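Local coordinates for protein D-glycerate 2-kinase (Thermotoga maritima, PDB 2B8N) that catalyses the magnesium- and ATP-dependent phosphorylation of D-glycerate to 2-phosphoglycerate, a step in the degradation of serine via 3-hydroxypyruvate, at residues A[23-26]-A[27-31]; A[58-61]-A[62-66]; A[182-185]-A[186-189]; A[388-391]-A[392-395]. One frame throughout, in Å; residues are numbered along the deposited sequence.

In the fold
All four interactions are local, each joining neighbouring residues of a helix or of a helix start. Interactions 2 and 3 are largely buried. Both flank the parallel sheet, one where helix 61-72 follows strand 52-57, the other on helix 184-189 before strand 193-199. The centres of these two contacts lie about 21 Å apart. Interaction 1 belongs to helix 17-32, which packs on the mixed sheet with one side and carries charged residues on the other. Interaction 4 is the most peripheral, its centre about 31 Å from the centre of the chain. Its chemistry is mainly polar, with a carboxylate cap and a tyrosine-glutamate bond, whereas interactions 2 and 3 combine helical backbone bonds with apolar packing.

Interaction 1. Residues A[23-26]-A[27-31]; sequences AIEI and VKKSI
Val27 N bonds to Ala23 O at 3.0 Å within helix 17-32, the first of four successive backbone bonds across this turn. The CG2 branch of Val27 lies beside the same carbonyl. Val27 also packs on Cys358 and Ile425 of the mixed sheet, which ties this early helix to the C-terminal part of the chain. Lys28 N reaches Ile24 O at 2.8 Å. Its side chain runs alongside that of Ile24, and a bend at the last torsion (chi4 49°) brings Lys28 NZ to 3.4 Å from Ile24 CG2. Lys29 N bonds to Glu25 O at 2.8 Å. The Lys29 side chain lies beside Glu25 and points the same way, its CE 3.9 Å from Glu25 OE2. Lys29 NZ stops farther off, 5.0 Å from Glu25 OE2. Ser30 N bonds to Ile26 O at 2.8 Å. Its OG turns back to the same carbonyl, but at a distance too short to be trusted. Ile26 and Ser30 both touch Ala270 of helix 263-276. Backbone bonding therefore carries this contact, while Glu25 and Lys29 probably add only a weak electrostatic attraction.

Interaction 2. Residues A[58-61]-A[62-66]; sequences GKAA and WRMAK
Ala60 O accepts from Met64 N at 3.1 Å, and Ala61 O from Ala65 N at 2.9 Å. These are the two firm hydrogen bonds across the contact. Ala60 is the N-cap of helix 61-72. It has no side-chain acceptor to offer the helix, so its part in the helix start is played by the backbone carbonyl. Its own N-H is bound by Ser134 OG. A type I turn from Gly58 to Ala61 leads into the helix, closed by a weak bond from Ala61 N to Gly58 O. Gly58 has a positive phi, at backbone angles where a side chain would press on the preceding carbonyl. The turn links strand 52-57 to helix 61-72, which is the connection of a beta-alpha-beta crossover to the parallel neighbouring strand 76-84. Met64, present as selenomethionine, has CG beside its backbone N (chi1 -66°). This sets Met64 CG 3.2 Å from Ala60 O and 4.3 Å from Ala60 CB. Pro36 of helix 36-41 touches both of these side chains. The small Ala65 side chain puts CB 3.4 Å from Ala61 O, and both alanines rest on Ala56 of strand 52-57. Trp62 swings its indole away from the first segment, and its NE1 bonds to Gly90 O. Arg63 CG lies in the plane of that indole, at its edge, and the Arg63 guanidinium forms a salt bridge with Glu89.

Interaction 3. Residues A[182-185]-A[186-189]; sequences GGRF and AERV
Phe185 and Val189 meet one turn apart on the inner side of the short helix 184-189, which has Gly183 as its N-cap. This is the tightly packed part. Val189 CG2 stands over one face of the Phe185 ring, 4.2 Å from its centroid and 16° off the normal, a CH-pi contact. The ring reaches this place because CG is anti to the backbone N of Phe185 (chi1 -178°). Beyond the helix the ring also meets Phe141 edge-to-face and packs on Val116 and Val120 of helix 107-120. A serine in place of Phe185 would probably leave Val189 CG2 without its ring face and open a gap toward Phe141 and helix 107-120. Helical backbone bonds run underneath: Glu187 N to Gly183 O at 3.1 Å and Val189 N to Phe185 O at 3.0 Å. The other side is looser at Glu187, which is exposed. Its side chain lies beside that of the buried Arg184, pointing the same way, with carboxylate and guanidinium planes only 18° apart. They do not form a salt bridge. Arg184 is instead bound by Ser178 O through NH1, and Arg188 forms its salt bridge with Asp121. Glu187 OE1 sits at the guanidinium edge, 4.5 Å from Arg184 NE, and comes closer to the aliphatic part of the same chain, 3.8 Å from Arg184 CG.

Interaction 4. Residues A[388-391]-A[392-395]; sequences GEDP and YQYL
Asp390 is the N-cap of helix 391-396, and its carboxylate faces the first backbone N-H groups of Tyr392 and Gln393. A Schellman motif at Gly388 ends the preceding helix just before this start. Both capping bonds are weak: OD1 of Asp390 accepts from Tyr392 N at 3.3 Å, and OD2 from Gln393 N at 3.4 Å. Asp390 CG is anti to the backbone N (chi1 174°), which lets the carboxylate reach forward over the helix start. A negative charge there is probably favoured by the helix end. Asp390 OD1 also lies in the plane of the Tyr392 ring, at its edge, 3.5 Å from Tyr392 CD2. Deeper in the turn, Leu395 N bonds to Pro391 O at 3.2 Å, and Pro391 and Leu395 both pack on Ile347 of helix 337-348. The second polar link spans the turn. The Tyr394 ring reaches back past Asp390 O, which is 3.3 Å from its CD2, to the side chain of Glu389. A phenylalanine in place of Tyr394 would probably leave Glu389 without its hydroxyl partner and free its carboxylate to turn. That carboxylate also has a long, weak ion pair with Lys406. Carboxylate and ring planes are 69° apart, and the Tyr394 OH donates to Glu389 OE1 from above the carboxylate plane at 2.7 Å.

Interaction 1. Residues A[23-26]-A[27-31]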
ATOM      1  N   ALA A  23       6.338  22.779   2.507  1.00 30.34           N
ATOM      2  CA  ALA A  23       6.172  21.398   2.958  1.00 29.67           C
ATOM      3  C   ALA A  23       5.107  20.639   2.146  1.00 29.89           C
ATOM      4  O   ALA A  23       5.276  19.445   1.905  1.00 30.91           O
ATOM      5  CB  ALA A  23       5.863  21.348   4.424  1.00 29.14           C
ATOM      6  N   ILE A  24       4.029  21.319   1.733  1.00 29.06           N
ATOM      7  CA  ILE A  24       3.000  20.705   0.887  1.00 28.88           C
ATOM      8  C   ILE A  24       3.617  20.302  -0.465  1.00 30.22           C
ATOM      9  O   ILE A  24       3.377  19.203  -0.962  1.00 29.78           O
ATOM     10  CB  ILE A  24       1.754  21.659   0.684  1.00 30.27           C
ATOM     11  CG1 ILE A  24       0.867  21.661   1.935  1.00 31.90           C
ATOM     12  CG2 ILE A  24       0.901  21.252  -0.522  1.00 25.94           C
ATOM     13  CD1 ILE A  24      -0.050  22.866   2.037  1.00 27.62           C
ATOM     14  N   GLU A  25       4.408  21.194  -1.061  1.00 31.52           N
ATOM     15  CA  GLU A  25       5.044  20.869  -2.335  1.00 32.13           C
ATOM     16  C   GLU A  25       5.953  19.651  -2.165  1.00 30.22           C
ATOM     17  O   GLU A  25       5.874  18.733  -2.952  1.00 32.20           O
ATOM     18  CB  GLU A  25       5.816  22.047  -2.943  1.00 32.11           C
ATOM     19  CG  GLU A  25       5.777  22.000  -4.455  1.00 36.28           C
ATOM     20  CD  GLU A  25       7.009  22.556  -5.107  1.00 42.35           C
ATOM     21  OE1 GLU A  25       7.718  23.361  -4.461  1.00 49.28           O
ATOM     22  OE2 GLU A  25       7.260  22.174  -6.275  1.00 48.42           O
ATOM     23  N   ILE A  26       6.780  19.626  -1.121  1.00 28.40           N
ATOM     24  CA  ILE A  26       7.687  18.475  -0.894  1.00 28.88           C
ATOM     25  C   ILE A  26       6.929  17.145  -0.768  1.00 29.83           C
ATOM     26  O   ILE A  26       7.342  16.120  -1.356  1.00 29.52           O
ATOM     27  CB  ILE A  26       8.568  18.655   0.364  1.00 27.93           C
ATOM     28  CG1 ILE A  26       9.573  19.784   0.151  1.00 24.52           C
ATOM     29  CG2 ILE A  26       9.301  17.364   0.684  1.00 29.55           C
ATOM     30  CD1 ILE A  26      10.061  20.372   1.429  1.00 24.31           C
ATOM     31  N   VAL A  27       5.834  17.173   0.007  1.00 29.24           N
ATOM     32  CA  VAL A  27       4.938  16.030   0.131  1.00 27.83           C
ATOM     33  C   VAL A  27       4.324  15.680  -1.214  1.00 28.89           C
ATOM     34  O   VAL A  27       4.393  14.527  -1.596  1.00 30.57           O
ATOM     35  CB  VAL A  27       3.869  16.257   1.215  1.00 28.06           C
ATOM     36  CG1 VAL A  27       2.824  15.165   1.187  1.00 28.72           C
ATOM     37  CG2 VAL A  27       4.540  16.335   2.610  1.00 26.93           C
ATOM     38  N   LYS A  28       3.789  16.656  -1.956  1.00 28.96           N
ATOM     39  CA  LYS A  28       3.172  16.362  -3.275  1.00 29.95           C
ATOM     40  C   LYS A  28       4.174  15.761  -4.278  1.00 28.94           C
ATOM     41  O   LYS A  28       3.913  14.724  -4.878  1.00 30.10           O
ATOM     42  CB  LYS A  28       2.491  17.601  -3.892  1.00 30.71           C
ATOM     43  CG  LYS A  28       1.025  17.823  -3.448  1.00 33.65           C
ATOM     44  CD  LYS A  28       0.348  18.988  -4.235  1.00 34.04           C
ATOM     45  CE  LYS A  28      -1.118  19.277  -3.811  1.00 38.60           C
ATOM     46  NZ  LYS A  28      -1.357  19.417  -2.321  1.00 34.97           N
ATOM     47  N   LYS A  29       5.322  16.407  -4.439  1.00 28.04           N
ATOM     48  CA  LYS A  29       6.366  15.924  -5.331  1.00 26.99           C
ATOM     49  C   LYS A  29       7.002  14.610  -4.861  1.00 26.87           C
ATOM     50  O   LYS A  29       7.443  13.822  -5.695  1.00 25.74           O
ATOM     51  CB  LYS A  29       7.459  16.988  -5.486  1.00 25.66           C
ATOM     52  CG  LYS A  29       7.035  18.217  -6.248  1.00 25.52           C
ATOM     53  CD  LYS A  29       7.131  17.992  -7.755  1.00 29.59           C
ATOM     54  CE  LYS A  29       6.438  19.111  -8.554  1.00 30.66           C
ATOM     55  NZ  LYS A  29       6.508  18.900 -10.041  1.00 30.01           N
ATOM     56  N   SER A  30       7.062  14.365  -3.547  1.00 27.73           N
ATOM     57  CA  SER A  30       7.649  13.120  -3.061  1.00 27.83           C
ATOM     58  C   SER A  30       6.814  11.918  -3.482  1.00 29.17           C
ATOM     59  O   SER A  30       7.372  10.892  -3.883  1.00 29.59           O
ATOM     60  CB  SER A  30       7.808  13.143  -1.552  1.00 29.06           C
ATOM     61  OG  SER A  30       8.705  14.172  -1.182  1.00 33.44           O
ATOM     62  N   ILE A  31       5.486  12.058  -3.405  1.00 29.56           N
ATOM     63  CA  ILE A  31       4.535  10.988  -3.780  1.00 30.03           C
ATOM     64  C   ILE A  31       4.549  10.642  -5.276  1.00 29.74           C
ATOM     65  O   ILE A  31       4.403   9.464  -5.646  1.00 29.99           O
ATOM     66  CB  ILE A  31       3.091  11.359  -3.383  1.00 30.39           C
ATOM     67  CG1 ILE A  31       2.925  11.330  -1.878  1.00 32.48           C
ATOM     68  CG2 ILE A  31       2.071  10.386  -3.977  1.00 35.14           C
ATOM     69  CD1 ILE A  31       1.595  11.908  -1.438  1.00 33.19           C
TER

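Interaction 2. Residues A[58-61]-A[62-66]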
ATOM      1  N   GLY A  58      -4.119  -5.228  -9.814  1.00 27.68           N
ATOM      2  CA  GLY A  58      -4.055  -4.318  -8.677  1.00 28.15           C
ATOM      3  C   GLY A  58      -4.887  -3.076  -8.913  1.00 28.63           C
ATOM      4  O   GLY A  58      -5.460  -2.898 -10.004  1.00 27.88           O
ATOM      5  N   LYS A  59      -4.959  -2.222  -7.886  1.00 28.49           N
ATOM      6  CA  LYS A  59      -5.691  -0.963  -7.992  1.00 28.02           C
ATOM      7  C   LYS A  59      -4.994   0.006  -8.946  1.00 26.92           C
ATOM      8  O   LYS A  59      -5.631   0.892  -9.466  1.00 28.91           O
ATOM      9  CB  LYS A  59      -5.855  -0.294  -6.624  1.00 29.27           C
ATOM     10  CG  LYS A  59      -6.626  -1.103  -5.573  1.00 29.17           C
ATOM     11  CD  LYS A  59      -6.902  -0.227  -4.379  1.00 27.42           C
ATOM     12  CE  LYS A  59      -6.581  -0.874  -3.063  1.00 30.86           C
ATOM     13  NZ  LYS A  59      -7.016   0.040  -1.950  1.00 32.95           N
ATOM     14  N   ALA A  60      -3.691  -0.153  -9.144  1.00 25.46           N
ATOM     15  CA  ALA A  60      -2.911   0.658 -10.081  1.00 25.64           C
ATOM     16  C   ALA A  60      -2.595  -0.086 -11.393  1.00 25.03           C
ATOM     17  O   ALA A  60      -1.655   0.296 -12.126  1.00 22.12           O
ATOM     18  CB  ALA A  60      -1.615   1.082  -9.423  1.00 25.29           C
ATOM     19  N   ALA A  61      -3.369  -1.128 -11.690  1.00 24.88           N
ATOM     20  CA  ALA A  61      -3.009  -2.017 -12.794  1.00 27.79           C
ATOM     21  C   ALA A  61      -3.033  -1.278 -14.111  1.00 27.48           C
ATOM     22  O   ALA A  61      -2.128  -1.447 -14.913  1.00 27.16           O
ATOM     23  CB  ALA A  61      -3.904  -3.248 -12.846  1.00 27.31           C
ATOM     24  N   TRP A  62      -4.058  -0.452 -14.318  1.00 28.57           N
ATOM     25  CA  TRP A  62      -4.260   0.182 -15.601  1.00 28.06           C
ATOM     26  C   TRP A  62      -3.121   1.156 -15.936  1.00 28.88           C
ATOM     27  O   TRP A  62      -2.632   1.163 -17.069  1.00 29.65           O
ATOM     28  CB  TRP A  62      -5.627   0.854 -15.672  1.00 27.62           C
ATOM     29  CG  TRP A  62      -6.016   1.192 -17.064  1.00 28.91           C
ATOM     30  CD1 TRP A  62      -6.775   0.434 -17.921  1.00 31.06           C
ATOM     31  CD2 TRP A  62      -5.649   2.370 -17.793  1.00 30.98           C
ATOM     32  NE1 TRP A  62      -6.908   1.079 -19.136  1.00 29.04           N
ATOM     33  CE2 TRP A  62      -6.218   2.263 -19.083  1.00 29.01           C
ATOM     34  CE3 TRP A  62      -4.893   3.506 -17.482  1.00 28.72           C
ATOM     35  CZ2 TRP A  62      -6.058   3.251 -20.046  1.00 31.41           C
ATOM     36  CZ3 TRP A  62      -4.715   4.479 -18.453  1.00 26.90           C
ATOM     37  CH2 TRP A  62      -5.297   4.352 -19.711  1.00 29.73           C
ATOM     38  N   ARG A  63      -2.677   1.966 -14.977  1.00 28.79           N
ATOM     39  CA  ARG A  63      -1.626   2.939 -15.306  1.00 29.38           C
ATOM     40  C   ARG A  63      -0.241   2.287 -15.429  1.00 29.42           C
ATOM     41  O   ARG A  63       0.587   2.694 -16.254  1.00 29.81           O
ATOM     42  CB  ARG A  63      -1.611   4.119 -14.336  1.00 29.17           C
ATOM     43  CG  ARG A  63      -2.945   4.864 -14.313  1.00 31.42           C
ATOM     44  CD  ARG A  63      -2.870   6.340 -14.708  1.00 36.38           C
ATOM     45  NE  ARG A  63      -3.417   6.604 -16.054  1.00 42.49           N
ATOM     46  CZ  ARG A  63      -3.833   7.797 -16.505  1.00 37.19           C
ATOM     47  NH1 ARG A  63      -3.769   8.877 -15.749  1.00 37.51           N
ATOM     48  NH2 ARG A  63      -4.320   7.916 -17.736  1.00 42.07           N
HETATM   49  N   MSE A  64       0.000   1.254 -14.629  1.00 30.04           N
HETATM   50  CA  MSE A  64       1.237   0.487 -14.739  1.00 29.48           C
HETATM   51  C   MSE A  64       1.311  -0.224 -16.103  1.00 29.58           C
HETATM   52  O   MSE A  64       2.380  -0.259 -16.721  1.00 29.04           O
HETATM   53  CB  MSE A  64       1.342  -0.528 -13.615  1.00 28.40           C
HETATM   54  CG  MSE A  64       1.486   0.065 -12.236  1.00 30.54           C
HETATM   55 SE   MSE A  64       1.758  -1.335 -10.877  1.00 30.62          SE
HETATM   56  CE  MSE A  64       3.545  -2.029 -11.337  1.00 34.29           C
ATOM     57  N   ALA A  65       0.188  -0.775 -16.574  1.00 28.58           N
ATOM     58  CA  ALA A  65       0.163  -1.433 -17.881  1.00 27.97           C
ATOM     59  C   ALA A  65       0.440  -0.410 -18.987  1.00 27.58           C
ATOM     60  O   ALA A  65       1.316  -0.612 -19.810  1.00 26.71           O
ATOM     61  CB  ALA A  65      -1.171  -2.120 -18.126  1.00 28.56           C
ATOM     62  N   LYS A  66      -0.294   0.698 -18.989  1.00 27.63           N
ATOM     63  CA  LYS A  66      -0.067   1.749 -19.969  1.00 28.19           C
ATOM     64  C   LYS A  66       1.399   2.200 -20.045  1.00 27.83           C
ATOM     65  O   LYS A  66       1.910   2.432 -21.142  1.00 28.50           O
ATOM     66  CB  LYS A  66      -0.926   2.967 -19.670  1.00 28.40           C
ATOM     67  CG  LYS A  66      -0.687   4.124 -20.635  1.00 26.51           C
ATOM     68  CD  LYS A  66      -1.713   5.220 -20.454  1.00 32.14           C
ATOM     69  CE  LYS A  66      -1.306   6.475 -21.221  1.00 34.86           C
ATOM     70  NZ  LYS A  66      -0.102   7.095 -20.610  1.00 34.63           N
TER

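Interaction 3. Residues A[182-185]-A[186-189]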
ATOM      1  N   GLY A 182       0.424 -18.605  -3.161  1.00 28.70           N
ATOM      2  CA  GLY A 182       1.407 -19.564  -2.658  1.00 27.50           C
ATOM      3  C   GLY A 182       2.370 -20.059  -3.712  1.00 26.30           C
ATOM      4  O   GLY A 182       2.789 -21.226  -3.662  1.00 25.44           O
ATOM      5  N   GLY A 183       2.707 -19.185  -4.663  1.00 26.00           N
ATOM      6  CA  GLY A 183       3.695 -19.496  -5.709  1.00 26.33           C
ATOM      7  C   GLY A 183       3.138 -20.250  -6.912  1.00 26.16           C
ATOM      8  O   GLY A 183       3.860 -20.551  -7.857  1.00 25.79           O
ATOM      9  N   ARG A 184       1.851 -20.556  -6.899  1.00 26.63           N
ATOM     10  CA  ARG A 184       1.272 -21.395  -7.966  1.00 28.03           C
ATOM     11  C   ARG A 184       1.213 -20.725  -9.348  1.00 27.89           C
ATOM     12  O   ARG A 184       1.388 -21.381 -10.392  1.00 27.97           O
ATOM     13  CB  ARG A 184      -0.095 -21.917  -7.532  1.00 27.81           C
ATOM     14  CG  ARG A 184       0.082 -22.974  -6.450  1.00 25.69           C
ATOM     15  CD  ARG A 184      -1.191 -23.613  -5.985  1.00 25.07           C
ATOM     16  NE  ARG A 184      -0.963 -24.971  -5.473  1.00 20.49           N
ATOM     17  CZ  ARG A 184      -1.637 -25.518  -4.468  1.00 25.21           C
ATOM     18  NH1 ARG A 184      -2.580 -24.836  -3.822  1.00 25.89           N
ATOM     19  NH2 ARG A 184      -1.369 -26.764  -4.089  1.00 28.97           N
ATOM     20  N   PHE A 185       1.008 -19.416  -9.338  1.00 27.52           N
ATOM     21  CA  PHE A 185       1.055 -18.627 -10.549  1.00 27.00           C
ATOM     22  C   PHE A 185       2.398 -18.753 -11.249  1.00 26.34           C
ATOM     23  O   PHE A 185       2.431 -19.000 -12.435  1.00 28.17           O
ATOM     24  CB  PHE A 185       0.723 -17.162 -10.251  1.00 26.88           C
ATOM     25  CG  PHE A 185       0.716 -16.303 -11.459  1.00 26.96           C
ATOM     26  CD1 PHE A 185      -0.079 -16.629 -12.557  1.00 31.59           C
ATOM     27  CD2 PHE A 185       1.498 -15.171 -11.520  1.00 27.33           C
ATOM     28  CE1 PHE A 185      -0.091 -15.824 -13.693  1.00 26.21           C
ATOM     29  CE2 PHE A 185       1.479 -14.363 -12.641  1.00 26.97           C
ATOM     30  CZ  PHE A 185       0.680 -14.700 -13.727  1.00 29.51           C
ATOM     31  N   ALA A 186       3.497 -18.600 -10.522  1.00 27.89           N
ATOM     32  CA  ALA A 186       4.861 -18.765 -11.089  1.00 28.40           C
ATOM     33  C   ALA A 186       5.066 -20.185 -11.554  1.00 28.26           C
ATOM     34  O   ALA A 186       5.784 -20.442 -12.542  1.00 30.27           O
ATOM     35  CB  ALA A 186       5.943 -18.407 -10.057  1.00 28.07           C
ATOM     36  N   GLU A 187       4.446 -21.103 -10.821  1.00 27.34           N
ATOM     37  CA  GLU A 187       4.501 -22.505 -11.142  1.00 28.67           C
ATOM     38  C   GLU A 187       3.763 -22.787 -12.452  1.00 28.60           C
ATOM     39  O   GLU A 187       4.167 -23.674 -13.199  1.00 28.93           O
ATOM     40  CB  GLU A 187       3.926 -23.316  -9.984  1.00 29.30           C
ATOM     41  CG  GLU A 187       3.735 -24.780 -10.277  1.00 33.03           C
ATOM     42  CD  GLU A 187       3.462 -25.592  -9.034  1.00 31.95           C
ATOM     43  OE1 GLU A 187       2.496 -25.295  -8.316  1.00 34.52           O
ATOM     44  OE2 GLU A 187       4.224 -26.541  -8.781  1.00 42.93           O
ATOM     45  N   ARG A 188       2.690 -22.053 -12.750  1.00 28.61           N
ATOM     46  CA  ARG A 188       1.970 -22.251 -14.039  1.00 27.56           C
ATOM     47  C   ARG A 188       2.664 -21.568 -15.211  1.00 26.90           C
ATOM     48  O   ARG A 188       2.615 -22.023 -16.340  1.00 26.91           O
ATOM     49  CB  ARG A 188       0.570 -21.702 -13.952  1.00 28.48           C
ATOM     50  CG  ARG A 188      -0.362 -22.488 -13.084  1.00 28.81           C
ATOM     51  CD  ARG A 188      -1.019 -23.614 -13.853  1.00 28.50           C
ATOM     52  NE  ARG A 188      -2.381 -23.785 -13.364  1.00 29.77           N
ATOM     53  CZ  ARG A 188      -3.501 -23.602 -14.062  1.00 32.12           C
ATOM     54  NH1 ARG A 188      -3.484 -23.258 -15.336  1.00 34.46           N
ATOM     55  NH2 ARG A 188      -4.672 -23.780 -13.465  1.00 41.15           N
ATOM     56  N   VAL A 189       3.308 -20.450 -14.924  1.00 27.26           N
ATOM     57  CA  VAL A 189       4.076 -19.726 -15.928  1.00 27.50           C
ATOM     58  C   VAL A 189       5.262 -20.558 -16.429  1.00 27.57           C
ATOM     59  O   VAL A 189       5.627 -20.502 -17.612  1.00 28.04           O
ATOM     60  CB  VAL A 189       4.549 -18.398 -15.349  1.00 25.50           C
ATOM     61  CG1 VAL A 189       5.649 -17.765 -16.214  1.00 25.06           C
ATOM     62  CG2 VAL A 189       3.353 -17.463 -15.236  1.00 29.24           C
TER

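Interaction 4. Residues A[388-391]-A[392-395]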
ATOM      1  N   GLY A 388     -13.489  28.911  20.189  1.00 29.49           N
ATOM      2  CA  GLY A 388     -14.250  28.274  21.253  1.00 28.64           C
ATOM      3  C   GLY A 388     -14.208  26.755  21.188  1.00 28.97           C
ATOM      4  O   GLY A 388     -14.969  26.093  21.884  1.00 28.49           O
ATOM      5  N   GLU A 389     -13.331  26.190  20.360  1.00 28.77           N
ATOM      6  CA  GLU A 389     -13.265  24.741  20.214  1.00 29.54           C
ATOM      7  C   GLU A 389     -12.146  24.191  21.090  1.00 29.81           C
ATOM      8  O   GLU A 389     -11.182  24.887  21.376  1.00 29.91           O
ATOM      9  CB  GLU A 389     -13.032  24.352  18.751  1.00 30.34           C
ATOM     10  CG  GLU A 389     -14.079  24.830  17.762  1.00 31.98           C
ATOM     11  CD  GLU A 389     -15.381  24.043  17.821  1.00 37.01           C
ATOM     12  OE1 GLU A 389     -15.595  23.253  18.763  1.00 39.81           O
ATOM     13  OE2 GLU A 389     -16.204  24.210  16.902  1.00 40.26           O
ATOM     14  N   ASP A 390     -12.284  22.937  21.517  1.00 30.52           N
ATOM     15  CA  ASP A 390     -11.239  22.234  22.283  1.00 30.47           C
ATOM     16  C   ASP A 390     -10.601  21.094  21.459  1.00 29.31           C
ATOM     17  O   ASP A 390     -11.254  20.083  21.176  1.00 28.31           O
ATOM     18  CB  ASP A 390     -11.801  21.660  23.586  1.00 30.77           C
ATOM     19  CG  ASP A 390     -10.781  20.802  24.326  1.00 36.37           C
ATOM     20  OD1 ASP A 390      -9.567  21.053  24.183  1.00 36.67           O
ATOM     21  OD2 ASP A 390     -11.191  19.862  25.037  1.00 46.03           O
ATOM     22  N   PRO A 391      -9.322  21.249  21.080  1.00 27.92           N
ATOM     23  CA  PRO A 391      -8.596  20.213  20.345  1.00 27.74           C
ATOM     24  C   PRO A 391      -8.610  18.784  20.941  1.00 27.78           C
ATOM     25  O   PRO A 391      -8.734  17.825  20.176  1.00 26.94           O
ATOM     26  CB  PRO A 391      -7.173  20.770  20.315  1.00 27.26           C
ATOM     27  CG  PRO A 391      -7.374  22.237  20.312  1.00 24.50           C
ATOM     28  CD  PRO A 391      -8.490  22.448  21.270  1.00 27.55           C
ATOM     29  N   TYR A 392      -8.484  18.640  22.270  1.00 28.90           N
ATOM     30  CA  TYR A 392      -8.491  17.301  22.915  1.00 29.53           C
ATOM     31  C   TYR A 392      -9.815  16.582  22.733  1.00 29.03           C
ATOM     32  O   TYR A 392      -9.850  15.364  22.594  1.00 30.75           O
ATOM     33  CB  TYR A 392      -8.232  17.368  24.418  1.00 31.86           C
ATOM     34  CG  TYR A 392      -6.866  17.864  24.772  1.00 41.07           C
ATOM     35  CD1 TYR A 392      -5.781  16.980  24.868  1.00 47.18           C
ATOM     36  CD2 TYR A 392      -6.642  19.228  25.009  1.00 46.18           C
ATOM     37  CE1 TYR A 392      -4.500  17.447  25.197  1.00 45.76           C
ATOM     38  CE2 TYR A 392      -5.379  19.707  25.335  1.00 46.95           C
ATOM     39  CZ  TYR A 392      -4.313  18.815  25.430  1.00 46.70           C
ATOM     40  OH  TYR A 392      -3.062  19.309  25.751  1.00 49.36           O
ATOM     41  N   GLN A 393     -10.904  17.331  22.752  1.00 28.30           N
ATOM     42  CA  GLN A 393     -12.222  16.736  22.594  1.00 28.31           C
ATOM     43  C   GLN A 393     -12.433  16.162  21.174  1.00 27.55           C
ATOM     44  O   GLN A 393     -13.091  15.123  21.018  1.00 28.32           O
ATOM     45  CB  GLN A 393     -13.304  17.758  22.978  1.00 28.66           C
ATOM     46  CG  GLN A 393     -14.506  17.158  23.693  1.00 34.56           C
ATOM     47  CD  GLN A 393     -14.121  16.441  24.989  1.00 41.06           C
ATOM     48  OE1 GLN A 393     -14.414  15.254  25.169  1.00 40.06           O
ATOM     49  NE2 GLN A 393     -13.443  17.158  25.888  1.00 43.56           N
ATOM     50  N   TYR A 394     -11.870  16.810  20.149  1.00 26.18           N
ATOM     51  CA  TYR A 394     -11.960  16.288  18.770  1.00 25.85           C
ATOM     52  C   TYR A 394     -11.159  15.012  18.635  1.00 27.27           C
ATOM     53  O   TYR A 394     -11.572  14.068  17.972  1.00 28.09           O
ATOM     54  CB  TYR A 394     -11.487  17.323  17.740  1.00 23.67           C
ATOM     55  CG  TYR A 394     -12.539  18.363  17.523  1.00 23.13           C
ATOM     56  CD1 TYR A 394     -13.659  18.087  16.758  1.00 23.58           C
ATOM     57  CD2 TYR A 394     -12.460  19.593  18.139  1.00 22.42           C
ATOM     58  CE1 TYR A 394     -14.649  19.018  16.588  1.00 21.73           C
ATOM     59  CE2 TYR A 394     -13.444  20.526  17.973  1.00 21.02           C
ATOM     60  CZ  TYR A 394     -14.533  20.241  17.196  1.00 23.25           C
ATOM     61  OH  TYR A 394     -15.521  21.192  17.034  1.00 26.15           O
ATOM     62  N   LEU A 395     -10.016  14.989  19.298  1.00 27.75           N
ATOM     63  CA  LEU A 395      -9.157  13.829  19.287  1.00 27.74           C
ATOM     64  C   LEU A 395      -9.808  12.702  20.104  1.00 27.66           C
ATOM     65  O   LEU A 395      -9.944  11.581  19.628  1.00 29.32           O
ATOM     66  CB  LEU A 395      -7.769  14.220  19.801  1.00 27.51           C
ATOM     67  CG  LEU A 395      -6.523  13.392  19.469  1.00 28.33           C
ATOM     68  CD1 LEU A 395      -6.313  13.012  17.985  1.00 30.47           C
ATOM     69  CD2 LEU A 395      -5.320  14.165  19.984  1.00 27.24           C
TER